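Local coordinates for protein quinoline 2-oxidoreductase large subunit (Pseudomonas putida, PDB 1T3Q) that carries the molybdenum and pterin cytosine dinucleotide cofactor of a xanthine dehydrogenase-family hydroxylase that probably oxidises quinoline at carbon 2, at residues Asp64-Ala67 with Leu73-Cys76; Cys193-Ala198 with Asn363-Gly368; Val347-Ala352 with Phe411-Arg416; Arg443-Glu448 with Arg656-Phe661; Ala608-Asp613 with Ala622-Thr627. All blocks are in the same frame, centred on the assembly; numbering follows the deposited sequence.

Interaction 1: Asp64-Ala67 with Leu73-Cys76; sequences DAQA and LVWC
Val-74 turns its CG2 methyl against the flank of helix 63-67, where it lies 3.8 Å from Gln-66 CG and 4.1 Å from Ala-65 CB. The valine sets CG1 opposite its backbone N (chi1 179°), which leaves CG2 as the branch that reaches the helix. Gln-66 offers the aliphatic part of its chain: CG stands opposite the carbonyl carbon (chi1 -64°), and the extended run beyond it (chi2 175°) passes across the valine toward the strand backbone. There the amide is met by a bridging water, which accepts from Gln-66 NE2 at 2.9 Å and from Val-74 N at 3.0 Å.

Strand 71-76 is an outermost strand of its sheet within this chain. Leu-73 and Trp-75 pair with Val-120 and Val-118 of strand 115-121, whereas the N-H of Val-74 faces the other way, toward the water. Following strand alternation, Leu-73 and Trp-75 send their side chains to helix 263-275 on the face remote from helix 63-67, while Ile-134 packs on both Ala-65 and Val-74. The helix thus covers one side of the strand within the a/b hammerhead region.

Methyl groups fill the buried part, and the exposed glutamine supplies the polar rim. Through one water it satisfies an edge-strand amide, so helix and strand are joined by van der Waals contact and a solvent-mediated link rather than by direct polar bonds.

Interaction 2: Cys193-Ala198 with Asn363-Gly368; sequences CGRVSA and NKCPIG
Arg-195 pushes its guanidinium between Lys-364 and Ile-367 and points its edge at the carbonyl of Cys-365. The tight part is this edge. NH1 of Arg-195 gives a short, nearly straight bond to Cys-365 O, 2.7 Å with an N-H...O angle of 167°, the acceptor lying almost in the guanidinium plane while the donor is tilted 25° from the plane of the carbonyl. Arg-195 NH2 reaches Cys-365 O only weakly, at 3.4 Å, and Arg-195 NH1 also sits 3.7 Å from Cys-365 SG. The side chain is extended from CG to NE (chi2 -177°), which carries the charge from one loop to the other.

These loops belong to the molybdopterin-binding region: the first follows strand 185-193, and the second leaves strand 352-360 and runs on toward Tyr-370 and Arg-371 of the molybdenum pocket. The side chain of Ile-367 is itself about 11 Å from the dioxosulfidomolybdenum ion.

Over the faces the contacts are apolar and at van der Waals distance, longer than the edge bond. Lys-364 CB lies over one face, 3.7 Å from Arg-195 NH2 and displaced toward the rim; on the opposite face Ile-367 CD1 sits over the centre, 4.0 Å from Arg-195 CZ. Neither side opens to solvent, since every touching residue is buried. Lys-364 NZ comes within 4.8 Å of Arg-195 NE, but Asp-322 forms salt bridges to both side chains and probably offsets their like charges. Gln-297 takes the NE hydrogen of Arg-195. Farther along the first loop, Ala-198 O accepts a hydrogen bond from Arg-143 of the small subunit.

Interaction 3: Val347-Ala352 with Phe411-Arg416; sequences VYKVPA and FPFTNR
Phe-413 holds its ring opposite the backbone N (chi1 -179°), reaching out to Lys-349, whose CG stands opposite the carbonyl carbon (chi1 -66°) and whose chain bends at chi3 (-71°) as it passes over the ring. The methylenes do the touching. Lys-349 CG is 3.6 Å from Phe-413 CE2, and Lys-349 CD makes a CH-pi contact 4.1 Å from the centroid of the Phe-413 ring, over the face but displaced toward the rim. The ammonium is too far for more than a weak cation-pi attraction; its main partner is Asp-410, by a salt bridge. Replacing Phe-413 by alanine is likely to leave the Lys-349 methylenes without the ring face they lie on, so that the side chain is held mainly by its salt bridge to Asp-410.

Farther along, Arg-416 lays CB against Val-350 O and CD against Pro-351 O, while its guanidinium is engaged by Asp-174. Two waters bridge the segments. One donates to Tyr-348 O at 2.7 Å and accepts from the side-chain amide Asn-415 ND2 at 2.8 Å; the other joins two backbones, donating to Val-350 O at 2.6 Å and accepting from Arg-416 N at 2.9 Å. Direct polar bonds between the segments are absent; these waters mediate the polar link. The contact joins the loop entering strand 352-360 to a small beta hairpin, strands 413-414 and 420-421, as a hydrated contact at the protein surface.

Interaction 4: Arg443-Glu448 with Arg656-Phe661; sequences RQRQAE and RVTDFF
The guanidinium of Arg-445 meets its partners edge-on: Asp-659 OD2 and Thr-658 OG1 both lie at its rim, and its plane stands 72° from that of the Asp-659 carboxylate. Arg-445 NH1 forms a salt bridge with Asp-659 OD2, 2.7 Å long with an N-H...O angle of 166°, lying close to the guanidinium plane and meeting the oxygen on its syn side. Arg-445 NH2 bonds to Thr-658 OG1 at 2.9 Å; this bond is more bent, at 137°, and OG1 is tilted out of the guanidinium plane. A second flat group, the guanidinium of Arg-656, has Thr-658 CG2 centred over one face.

Both acceptors point the same way because the strand is deformed. Thr-658 and Asp-659 together face Ile-645 of strand 636-649 as a classic beta bulge, so two consecutive side chains, rather than alternate ones, turn toward helix 439-450. This joins the helix to the mixed sheet that holds strands 636-649 and 655-665, in the second molybdopterin-binding region.

Within the bulge Thr-658 OG1 donates to Asp-659 OD2 at 2.7 Å, on the anti side and from the face opposite to Arg-445 NH1. The carboxylate oxygen is therefore gripped by two donors, while the hydroxyl donates to that oxygen and accepts from Arg-445 NH2. Arg-445 bridges a backbone gap of 12.0 Å between its own CA and Thr-658 CA with a chain extended from CG to NE. Arg-656 brings like charge nearby but has Glu-647 as its own salt-bridge partner. Arg-445 lies exposed at the surface.

Interaction 5: Ala608-Asp613 with Ala622-Thr627; sequences AAYFAD and ATLEAT
Helix 602-611 comes closest to the loop leading into strand 625-629 where Ala-609 CA and Ala-622 CA stand 5.8 Å apart, near enough for the methyl of Ala-622 to lie 3.8 Å from Ala-609 O. The rest of the contact, buried throughout, is centred on Leu-624. Its CG is set opposite the carbonyl carbon (chi1 -74°), directing CD1 into the angle between two consecutive helical side chains: CD1 of Leu-624 is 3.7 Å from Ala-609 CB and equally far from Tyr-610 CE1. The methyl approaches the tyrosine ring obliquely, and the leucine CB lies near the phenolic end, 4.0 Å from Tyr-610 OH.

In the fold, the pair links a helix to a strand that is outermost, within this chain, in a four-stranded mixed sheet, through a connection of eight residues. Tyr-610 OH bonds to Ile-491 O on the neighbouring strand 486-491, which also pairs with the backbone of Leu-624, so the ring spans helix and sheet. With a valine in place of Tyr-610 the hydroxyl and ring are gone, which would probably leave Ile-491 O without its tyrosine donor and Leu-624 CD1 without the aromatic carbon it rests on.

Helix 549-576 closes the apolar side, with Leu-571 on Ala-609 and Arg-567 on Leu-624. The neighbouring residues serve the contact with the second copy of this subunit: Asp-613 forms salt bridges to Lys-3 and Arg-472 of that copy, and Glu-625 accepts from Thr-539 N of that second subunit.

Overall arrangement
Interactions 1, 2 and 5 are buried, whereas 3 and 4 lie at the surface. Interactions 1 and 5 alike set a short helix against a nearby strand, outermost within this chain, or its approach, using mainly methyls, but lie in different family regions (a/b hammerhead and molybdopterin-binding), with centres 57 Å apart. Interaction 2, nearest the chain's centre, buries an arginine whose charge is met by a carbonyl and by Asp-322; interaction 4 uses an arginine too, at an exposed helix. Interaction 3 relies on waters and an aliphatic-aromatic contact, and its segments alternate along the chain with those of interaction 2. Interaction 5 is nested in the chain between the segments of interaction 4, yet their centres are 62 Å apart.

Interaction 1: Asp64-Ala67 with Leu73-Cys76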
# COMPACT_ATOMS: atom_id res chain seq x y z
N ASP B 64 -8.91 -35.74 1.37
CA ASP B 64 -7.57 -35.85 0.81
C ASP B 64 -7.01 -34.49 0.40
O ASP B 64 -5.82 -34.22 0.58
CB ASP B 64 -7.58 -36.78 -0.41
CG ASP B 64 -7.76 -38.24 -0.02
OD1 ASP B 64 -7.89 -39.08 -0.93
OD2 ASP B 64 -7.76 -38.54 1.19
N ALA B 65 -7.88 -33.65 -0.16
CA ALA B 65 -7.47 -32.32 -0.59
C ALA B 65 -7.05 -31.48 0.62
O ALA B 65 -6.05 -30.77 0.58
CB ALA B 65 -8.61 -31.65 -1.34
N GLN B 66 -7.82 -31.57 1.70
CA GLN B 66 -7.52 -30.81 2.91
C GLN B 66 -6.21 -31.23 3.56
O GLN B 66 -5.53 -30.42 4.19
CB GLN B 66 -8.64 -30.96 3.94
CG GLN B 66 -9.99 -30.40 3.51
CD GLN B 66 -11.08 -30.71 4.53
OE1 GLN B 66 -11.29 -31.87 4.88
NE2 GLN B 66 -11.77 -29.68 4.99
N ALA B 67 -5.86 -32.50 3.41
CA ALA B 67 -4.64 -33.03 4.01
C ALA B 67 -3.36 -32.75 3.22
O ALA B 67 -2.27 -32.76 3.79
CB ALA B 67 -4.79 -34.53 4.23
N LEU B 73 -7.30 -24.63 3.30
CA LEU B 73 -8.75 -24.68 3.36
C LEU B 73 -9.39 -25.19 2.08
O LEU B 73 -8.88 -24.97 0.99
CB LEU B 73 -9.27 -23.27 3.67
CG LEU B 73 -10.77 -22.92 3.66
CD1 LEU B 73 -10.95 -21.55 4.30
CD2 LEU B 73 -11.32 -22.92 2.25
N VAL B 74 -10.51 -25.89 2.23
CA VAL B 74 -11.27 -26.39 1.09
C VAL B 74 -12.75 -26.22 1.43
O VAL B 74 -13.22 -26.74 2.44
CB VAL B 74 -10.99 -27.88 0.82
CG1 VAL B 74 -11.82 -28.35 -0.37
CG2 VAL B 74 -9.51 -28.09 0.53
N TRP B 75 -13.46 -25.47 0.60
CA TRP B 75 -14.89 -25.22 0.81
C TRP B 75 -15.75 -25.79 -0.30
O TRP B 75 -15.33 -25.85 -1.45
CB TRP B 75 -15.18 -23.72 0.87
CG TRP B 75 -14.92 -23.04 2.18
CD1 TRP B 75 -14.56 -23.62 3.37
CD2 TRP B 75 -15.03 -21.63 2.44
NE1 TRP B 75 -14.44 -22.66 4.35
CE2 TRP B 75 -14.72 -21.43 3.80
CE3 TRP B 75 -15.36 -20.52 1.65
CZ2 TRP B 75 -14.74 -20.16 4.40
CZ3 TRP B 75 -15.37 -19.26 2.24
CH2 TRP B 75 -15.06 -19.10 3.60
N CYS B 76 -16.95 -26.22 0.06
CA CYS B 76 -17.90 -26.72 -0.93
C CYS B 76 -19.08 -25.75 -0.84
O CYS B 76 -19.05 -24.81 -0.06
CB CYS B 76 -18.32 -28.16 -0.62
SG CYS B 76 -19.22 -28.38 0.92
O HOH W 1 -11.08 -26.88 5.00

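Interaction 2: Cys193-Ala198 with Asn363-Gly368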
# COMPACT_ATOMS: atom_id res chain seq x y z
N CYS B 193 -26.59 -14.39 -33.75
CA CYS B 193 -25.21 -14.13 -33.37
C CYS B 193 -24.84 -15.17 -32.33
O CYS B 193 -25.64 -15.48 -31.44
CB CYS B 193 -25.06 -12.74 -32.75
SG CYS B 193 -25.60 -11.37 -33.80
N GLY B 194 -23.64 -15.73 -32.44
CA GLY B 194 -23.22 -16.71 -31.47
C GLY B 194 -22.66 -16.00 -30.25
O GLY B 194 -22.51 -14.78 -30.25
N ARG B 195 -22.35 -16.75 -29.21
CA ARG B 195 -21.76 -16.15 -28.03
C ARG B 195 -20.32 -15.77 -28.36
O ARG B 195 -19.70 -16.39 -29.23
CB ARG B 195 -21.74 -17.14 -26.85
CG ARG B 195 -23.09 -17.34 -26.19
CD ARG B 195 -23.02 -18.28 -24.99
NE ARG B 195 -24.31 -18.27 -24.30
CZ ARG B 195 -24.45 -18.16 -22.98
NH1 ARG B 195 -23.39 -18.05 -22.20
NH2 ARG B 195 -25.67 -18.11 -22.45
N VAL B 196 -19.82 -14.75 -27.68
CA VAL B 196 -18.44 -14.32 -27.83
C VAL B 196 -17.98 -13.97 -26.43
O VAL B 196 -18.80 -13.85 -25.52
CB VAL B 196 -18.29 -13.07 -28.74
CG1 VAL B 196 -18.76 -13.38 -30.14
CG2 VAL B 196 -19.04 -11.88 -28.15
N SER B 197 -16.67 -13.83 -26.26
CA SER B 197 -16.09 -13.46 -24.98
C SER B 197 -15.38 -12.13 -25.17
O SER B 197 -14.82 -11.87 -26.24
CB SER B 197 -15.07 -14.51 -24.53
OG SER B 197 -14.37 -14.06 -23.38
N ALA B 198 -15.41 -11.28 -24.15
CA ALA B 198 -14.72 -9.99 -24.22
C ALA B 198 -13.24 -10.31 -24.44
O ALA B 198 -12.49 -9.53 -25.03
CB ALA B 198 -14.91 -9.21 -22.92
N ASN B 363 -28.65 -23.69 -19.68
CA ASN B 363 -27.60 -24.19 -18.80
C ASN B 363 -26.22 -23.88 -19.37
O ASN B 363 -25.49 -24.76 -19.82
CB ASN B 363 -27.79 -25.69 -18.56
CG ASN B 363 -29.01 -25.97 -17.68
OD1 ASN B 363 -30.00 -26.54 -18.14
ND2 ASN B 363 -28.94 -25.55 -16.43
N LYS B 364 -25.89 -22.59 -19.35
CA LYS B 364 -24.61 -22.08 -19.84
C LYS B 364 -24.22 -20.98 -18.88
O LYS B 364 -25.02 -20.59 -18.02
CB LYS B 364 -24.79 -21.49 -21.24
CG LYS B 364 -25.34 -22.48 -22.26
CD LYS B 364 -25.64 -21.80 -23.58
CE LYS B 364 -26.26 -22.80 -24.56
NZ LYS B 364 -26.53 -22.20 -25.88
N CYS B 365 -23.00 -20.46 -18.98
CA CYS B 365 -22.65 -19.41 -18.06
C CYS B 365 -23.54 -18.21 -18.41
O CYS B 365 -23.99 -18.06 -19.55
CB CYS B 365 -21.17 -19.04 -18.18
SG CYS B 365 -20.80 -18.03 -19.60
N PRO B 366 -23.84 -17.37 -17.41
CA PRO B 366 -24.69 -16.22 -17.68
C PRO B 366 -24.20 -15.30 -18.79
O PRO B 366 -23.00 -15.07 -18.95
CB PRO B 366 -24.79 -15.52 -16.32
CG PRO B 366 -23.68 -16.10 -15.51
CD PRO B 366 -23.56 -17.51 -15.98
N ILE B 367 -25.15 -14.79 -19.56
CA ILE B 367 -24.84 -13.85 -20.62
C ILE B 367 -24.51 -12.57 -19.87
O ILE B 367 -25.01 -12.34 -18.77
CB ILE B 367 -26.06 -13.64 -21.55
CG1 ILE B 367 -25.58 -13.18 -22.93
CG2 ILE B 367 -27.03 -12.64 -20.95
CD1 ILE B 367 -24.83 -14.25 -23.71
N GLY B 368 -23.64 -11.74 -20.44
CA GLY B 368 -23.27 -10.51 -19.76
C GLY B 368 -22.92 -9.40 -20.73
O GLY B 368 -22.99 -9.58 -21.95

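Interaction 3: Val347-Ala352 with Phe411-Arg416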
# COMPACT_ATOMS: atom_id res chain seq x y z
N VAL B 347 -31.36 5.41 -36.18
CA VAL B 347 -31.38 6.75 -36.75
C VAL B 347 -32.53 7.03 -37.73
O VAL B 347 -32.65 8.13 -38.27
CB VAL B 347 -30.01 6.95 -37.45
CG1 VAL B 347 -30.17 7.12 -38.94
CG2 VAL B 347 -29.27 8.07 -36.81
N TYR B 348 -33.41 6.05 -37.91
CA TYR B 348 -34.48 6.15 -38.89
C TYR B 348 -35.89 6.44 -38.42
O TYR B 348 -36.25 6.20 -37.27
CB TYR B 348 -34.49 4.87 -39.72
CG TYR B 348 -33.11 4.44 -40.17
CD1 TYR B 348 -32.51 5.00 -41.30
CD2 TYR B 348 -32.39 3.49 -39.44
CE1 TYR B 348 -31.23 4.61 -41.70
CE2 TYR B 348 -31.11 3.11 -39.83
CZ TYR B 348 -30.54 3.67 -40.96
OH TYR B 348 -29.27 3.28 -41.34
N LYS B 349 -36.70 6.95 -39.35
CA LYS B 349 -38.09 7.25 -39.09
C LYS B 349 -38.93 6.08 -39.62
O LYS B 349 -39.01 5.86 -40.82
CB LYS B 349 -38.49 8.56 -39.78
CG LYS B 349 -37.76 9.78 -39.21
CD LYS B 349 -38.26 11.10 -39.80
CE LYS B 349 -37.82 11.29 -41.25
NZ LYS B 349 -38.24 12.62 -41.78
N VAL B 350 -39.51 5.32 -38.70
CA VAL B 350 -40.34 4.16 -39.04
C VAL B 350 -41.64 4.34 -38.26
O VAL B 350 -41.66 4.17 -37.04
CB VAL B 350 -39.66 2.84 -38.61
CG1 VAL B 350 -40.46 1.65 -39.12
CG2 VAL B 350 -38.23 2.79 -39.16
N PRO B 351 -42.73 4.69 -38.95
CA PRO B 351 -44.05 4.91 -38.33
C PRO B 351 -44.74 3.75 -37.62
O PRO B 351 -45.44 3.97 -36.63
CB PRO B 351 -44.87 5.46 -39.49
CG PRO B 351 -44.32 4.72 -40.66
CD PRO B 351 -42.82 4.78 -40.42
N ALA B 352 -44.56 2.53 -38.12
CA ALA B 352 -45.21 1.38 -37.49
C ALA B 352 -44.18 0.36 -37.01
O ALA B 352 -43.34 -0.10 -37.79
CB ALA B 352 -46.17 0.72 -38.47
N PHE B 411 -35.16 17.74 -36.16
CA PHE B 411 -34.86 17.91 -34.75
C PHE B 411 -35.63 19.08 -34.13
O PHE B 411 -35.63 20.18 -34.69
CB PHE B 411 -33.36 18.14 -34.54
CG PHE B 411 -32.49 17.02 -35.01
CD1 PHE B 411 -32.21 16.85 -36.36
CD2 PHE B 411 -31.93 16.13 -34.09
CE1 PHE B 411 -31.38 15.82 -36.80
CE2 PHE B 411 -31.09 15.10 -34.52
CZ PHE B 411 -30.82 14.94 -35.87
N PRO B 412 -36.26 18.87 -32.96
CA PRO B 412 -36.29 17.61 -32.20
C PRO B 412 -37.34 16.66 -32.76
O PRO B 412 -38.42 17.09 -33.16
CB PRO B 412 -36.63 18.08 -30.79
CG PRO B 412 -37.57 19.23 -31.06
CD PRO B 412 -36.87 19.97 -32.19
N PHE B 413 -37.01 15.38 -32.79
CA PHE B 413 -37.92 14.37 -33.32
C PHE B 413 -38.03 13.14 -32.42
O PHE B 413 -37.01 12.56 -32.04
CB PHE B 413 -37.44 13.93 -34.71
CG PHE B 413 -38.32 12.91 -35.35
CD1 PHE B 413 -39.49 13.29 -36.00
CD2 PHE B 413 -37.99 11.56 -35.28
CE1 PHE B 413 -40.33 12.33 -36.57
CE2 PHE B 413 -38.82 10.59 -35.84
CZ PHE B 413 -39.99 10.98 -36.49
N THR B 414 -39.25 12.75 -32.07
CA THR B 414 -39.45 11.57 -31.23
C THR B 414 -39.97 10.42 -32.08
O THR B 414 -41.04 10.51 -32.68
CB THR B 414 -40.47 11.85 -30.10
OG1 THR B 414 -40.00 12.92 -29.27
CG2 THR B 414 -40.66 10.61 -29.24
N ASN B 415 -39.21 9.33 -32.15
CA ASN B 415 -39.63 8.20 -32.96
C ASN B 415 -40.69 7.34 -32.30
O ASN B 415 -41.09 7.59 -31.16
CB ASN B 415 -38.42 7.33 -33.38
CG ASN B 415 -37.78 6.60 -32.22
OD1 ASN B 415 -38.41 6.34 -31.19
ND2 ASN B 415 -36.51 6.23 -32.39
N ARG B 416 -41.16 6.34 -33.03
CA ARG B 416 -42.20 5.44 -32.54
C ARG B 416 -41.91 4.78 -31.20
O ARG B 416 -42.84 4.48 -30.45
CB ARG B 416 -42.48 4.36 -33.59
CG ARG B 416 -43.50 3.31 -33.16
CD ARG B 416 -44.91 3.88 -33.06
NE ARG B 416 -45.86 2.87 -32.60
CZ ARG B 416 -45.97 2.46 -31.34
NH1 ARG B 416 -46.85 1.53 -31.02
NH2 ARG B 416 -45.20 2.99 -30.39
O HOH W 2 -35.22 6.80 -34.82
O HOH W 3 -40.31 6.00 -35.76

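Interaction 4: Arg443-Glu448 with Arg656-Phe661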
# COMPACT_ATOMS: atom_id res chain seq x y z
N ARG B 443 -17.21 0.18 -57.35
CA ARG B 443 -17.92 -0.59 -58.36
C ARG B 443 -16.95 -1.06 -59.44
O ARG B 443 -17.08 -2.16 -59.98
CB ARG B 443 -19.02 0.27 -58.99
N GLN B 444 -15.98 -0.21 -59.75
CA GLN B 444 -14.97 -0.50 -60.76
C GLN B 444 -14.05 -1.60 -60.23
O GLN B 444 -13.73 -2.56 -60.92
CB GLN B 444 -14.18 0.78 -61.06
CG GLN B 444 -13.53 0.85 -62.43
N ARG B 445 -13.63 -1.44 -58.98
CA ARG B 445 -12.75 -2.41 -58.33
C ARG B 445 -13.47 -3.75 -58.15
O ARG B 445 -12.88 -4.81 -58.31
CB ARG B 445 -12.29 -1.86 -56.98
CG ARG B 445 -11.43 -2.82 -56.17
CD ARG B 445 -11.11 -2.23 -54.80
NE ARG B 445 -10.63 -3.25 -53.88
CZ ARG B 445 -10.42 -3.06 -52.58
NH1 ARG B 445 -10.65 -1.87 -52.04
NH2 ARG B 445 -10.00 -4.06 -51.82
N GLN B 446 -14.76 -3.69 -57.81
CA GLN B 446 -15.56 -4.89 -57.60
C GLN B 446 -15.70 -5.69 -58.89
O GLN B 446 -15.47 -6.90 -58.91
CB GLN B 446 -16.95 -4.50 -57.09
CG GLN B 446 -17.91 -5.68 -56.92
CD GLN B 446 -19.28 -5.23 -56.47
OE1 GLN B 446 -19.93 -4.43 -57.15
NE2 GLN B 446 -19.73 -5.73 -55.33
N ALA B 447 -16.10 -5.01 -59.96
CA ALA B 447 -16.27 -5.65 -61.26
C ALA B 447 -14.98 -6.32 -61.71
O ALA B 447 -15.01 -7.42 -62.27
CB ALA B 447 -16.73 -4.63 -62.29
N GLU B 448 -13.86 -5.67 -61.45
CA GLU B 448 -12.56 -6.21 -61.85
C GLU B 448 -12.03 -7.30 -60.92
O GLU B 448 -10.98 -7.88 -61.19
CB GLU B 448 -11.53 -5.08 -61.96
N ARG B 656 -11.37 -11.45 -46.28
CA ARG B 656 -10.43 -10.43 -45.84
C ARG B 656 -11.09 -9.06 -45.84
O ARG B 656 -11.75 -8.68 -46.81
CB ARG B 656 -9.22 -10.45 -46.79
CG ARG B 656 -8.14 -9.41 -46.52
CD ARG B 656 -6.84 -9.77 -47.25
NE ARG B 656 -6.43 -8.75 -48.22
CZ ARG B 656 -6.74 -8.77 -49.51
NH1 ARG B 656 -6.32 -7.80 -50.31
NH2 ARG B 656 -7.46 -9.77 -50.00
N VAL B 657 -10.95 -8.33 -44.74
CA VAL B 657 -11.50 -6.98 -44.66
C VAL B 657 -10.37 -6.12 -45.19
O VAL B 657 -9.37 -5.91 -44.49
CB VAL B 657 -11.80 -6.56 -43.21
CG1 VAL B 657 -12.43 -5.18 -43.19
CG2 VAL B 657 -12.73 -7.58 -42.55
N THR B 658 -10.51 -5.64 -46.41
CA THR B 658 -9.47 -4.84 -47.04
C THR B 658 -9.50 -3.36 -46.72
O THR B 658 -8.47 -2.70 -46.77
CB THR B 658 -9.51 -4.99 -48.57
OG1 THR B 658 -10.76 -4.48 -49.06
CG2 THR B 658 -9.38 -6.45 -48.96
N ASP B 659 -10.68 -2.83 -46.41
CA ASP B 659 -10.83 -1.42 -46.11
C ASP B 659 -11.86 -1.18 -45.02
O ASP B 659 -12.80 -1.94 -44.86
CB ASP B 659 -11.28 -0.65 -47.36
CG ASP B 659 -10.33 -0.82 -48.52
OD1 ASP B 659 -9.41 0.00 -48.66
OD2 ASP B 659 -10.52 -1.77 -49.30
N PHE B 660 -11.67 -0.10 -44.27
CA PHE B 660 -12.61 0.27 -43.23
C PHE B 660 -12.63 1.79 -43.13
O PHE B 660 -11.58 2.43 -43.05
CB PHE B 660 -12.24 -0.36 -41.89
CG PHE B 660 -13.40 -1.04 -41.22
CD1 PHE B 660 -14.46 -0.30 -40.71
CD2 PHE B 660 -13.46 -2.43 -41.14
CE1 PHE B 660 -15.57 -0.93 -40.14
CE2 PHE B 660 -14.56 -3.07 -40.57
CZ PHE B 660 -15.62 -2.32 -40.07
N PHE B 661 -13.83 2.34 -43.18
CA PHE B 661 -14.03 3.78 -43.12
C PHE B 661 -14.93 4.07 -41.93
O PHE B 661 -15.91 3.37 -41.70
CB PHE B 661 -14.70 4.26 -44.40
CG PHE B 661 -14.00 3.82 -45.66
CD1 PHE B 661 -12.93 4.55 -46.17
CD2 PHE B 661 -14.41 2.68 -46.33
CE1 PHE B 661 -12.28 4.15 -47.34
CE2 PHE B 661 -13.76 2.27 -47.50
CZ PHE B 661 -12.70 3.00 -48.00

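Interaction 5: Ala608-Asp613 with Ala622-Thr627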
# COMPACT_ATOMS: atom_id res chain seq x y z
N ALA B 608 -3.56 32.94 -0.89
CA ALA B 608 -4.28 33.80 0.04
C ALA B 608 -5.50 33.09 0.63
O ALA B 608 -5.84 33.28 1.79
CB ALA B 608 -4.72 35.10 -0.66
N ALA B 609 -6.17 32.27 -0.18
CA ALA B 609 -7.35 31.55 0.30
C ALA B 609 -6.96 30.64 1.46
O ALA B 609 -7.68 30.54 2.46
CB ALA B 609 -7.96 30.72 -0.83
N TYR B 610 -5.82 29.99 1.33
CA TYR B 610 -5.33 29.09 2.37
C TYR B 610 -4.69 29.77 3.56
O TYR B 610 -5.02 29.47 4.71
CB TYR B 610 -4.30 28.11 1.80
CG TYR B 610 -4.87 26.86 1.17
CD1 TYR B 610 -5.19 26.82 -0.18
CD2 TYR B 610 -5.11 25.72 1.95
CE1 TYR B 610 -5.74 25.67 -0.75
CE2 TYR B 610 -5.66 24.58 1.39
CZ TYR B 610 -5.97 24.56 0.05
OH TYR B 610 -6.52 23.43 -0.50
N PHE B 611 -3.78 30.69 3.28
CA PHE B 611 -2.99 31.33 4.32
C PHE B 611 -3.05 32.83 4.57
O PHE B 611 -2.20 33.35 5.28
CB PHE B 611 -1.52 30.94 4.08
CG PHE B 611 -1.32 29.49 3.76
CD1 PHE B 611 -0.73 29.10 2.56
CD2 PHE B 611 -1.71 28.50 4.66
CE1 PHE B 611 -0.53 27.75 2.26
CE2 PHE B 611 -1.51 27.15 4.37
CZ PHE B 611 -0.92 26.77 3.17
N ALA B 612 -4.04 33.54 4.02
CA ALA B 612 -4.12 34.98 4.25
C ALA B 612 -5.54 35.39 4.65
O ALA B 612 -6.26 36.04 3.90
CB ALA B 612 -3.68 35.74 3.01
N ASP B 613 -5.90 34.98 5.86
CA ASP B 613 -7.20 35.24 6.49
C ASP B 613 -7.74 36.66 6.29
O ASP B 613 -8.93 36.87 6.09
CB ASP B 613 -7.04 34.93 7.98
CG ASP B 613 -8.28 35.20 8.78
OD1 ASP B 613 -8.63 36.39 8.94
OD2 ASP B 613 -8.89 34.23 9.26
N ALA B 622 -13.58 29.45 2.93
CA ALA B 622 -12.24 29.18 2.41
C ALA B 622 -11.95 27.74 1.99
O ALA B 622 -10.86 27.44 1.52
CB ALA B 622 -11.20 29.66 3.41
N THR B 623 -12.92 26.85 2.14
CA THR B 623 -12.72 25.45 1.76
C THR B 623 -12.46 25.33 0.26
O THR B 623 -13.33 25.67 -0.54
CB THR B 623 -13.95 24.59 2.09
OG1 THR B 623 -14.36 24.84 3.44
CG2 THR B 623 -13.61 23.12 1.94
N LEU B 624 -11.27 24.85 -0.12
CA LEU B 624 -10.96 24.69 -1.54
C LEU B 624 -10.95 23.25 -2.03
O LEU B 624 -10.16 22.88 -2.90
CB LEU B 624 -9.65 25.40 -1.89
CG LEU B 624 -9.69 26.93 -1.95
CD1 LEU B 624 -8.41 27.45 -2.60
CD2 LEU B 624 -10.90 27.41 -2.77
N GLU B 625 -11.83 22.43 -1.46
CA GLU B 625 -11.98 21.04 -1.87
C GLU B 625 -13.49 20.80 -1.81
O GLU B 625 -14.13 21.11 -0.80
CB GLU B 625 -11.25 20.08 -0.91
CG GLU B 625 -11.35 18.62 -1.34
CD GLU B 625 -10.38 17.70 -0.60
OE1 GLU B 625 -10.37 16.49 -0.91
OE2 GLU B 625 -9.63 18.19 0.27
N ALA B 626 -14.05 20.26 -2.88
CA ALA B 626 -15.49 20.02 -2.93
C ALA B 626 -15.83 18.76 -3.70
O ALA B 626 -15.04 18.30 -4.54
CB ALA B 626 -16.19 21.23 -3.56
N THR B 627 -17.02 18.24 -3.44
CA THR B 627 -17.50 17.02 -4.08
C THR B 627 -18.90 17.25 -4.64
O THR B 627 -19.70 17.98 -4.05
CB THR B 627 -17.54 15.86 -3.05
OG1 THR B 627 -16.22 15.66 -2.52
CG2 THR B 627 -18.03 14.57 -3.70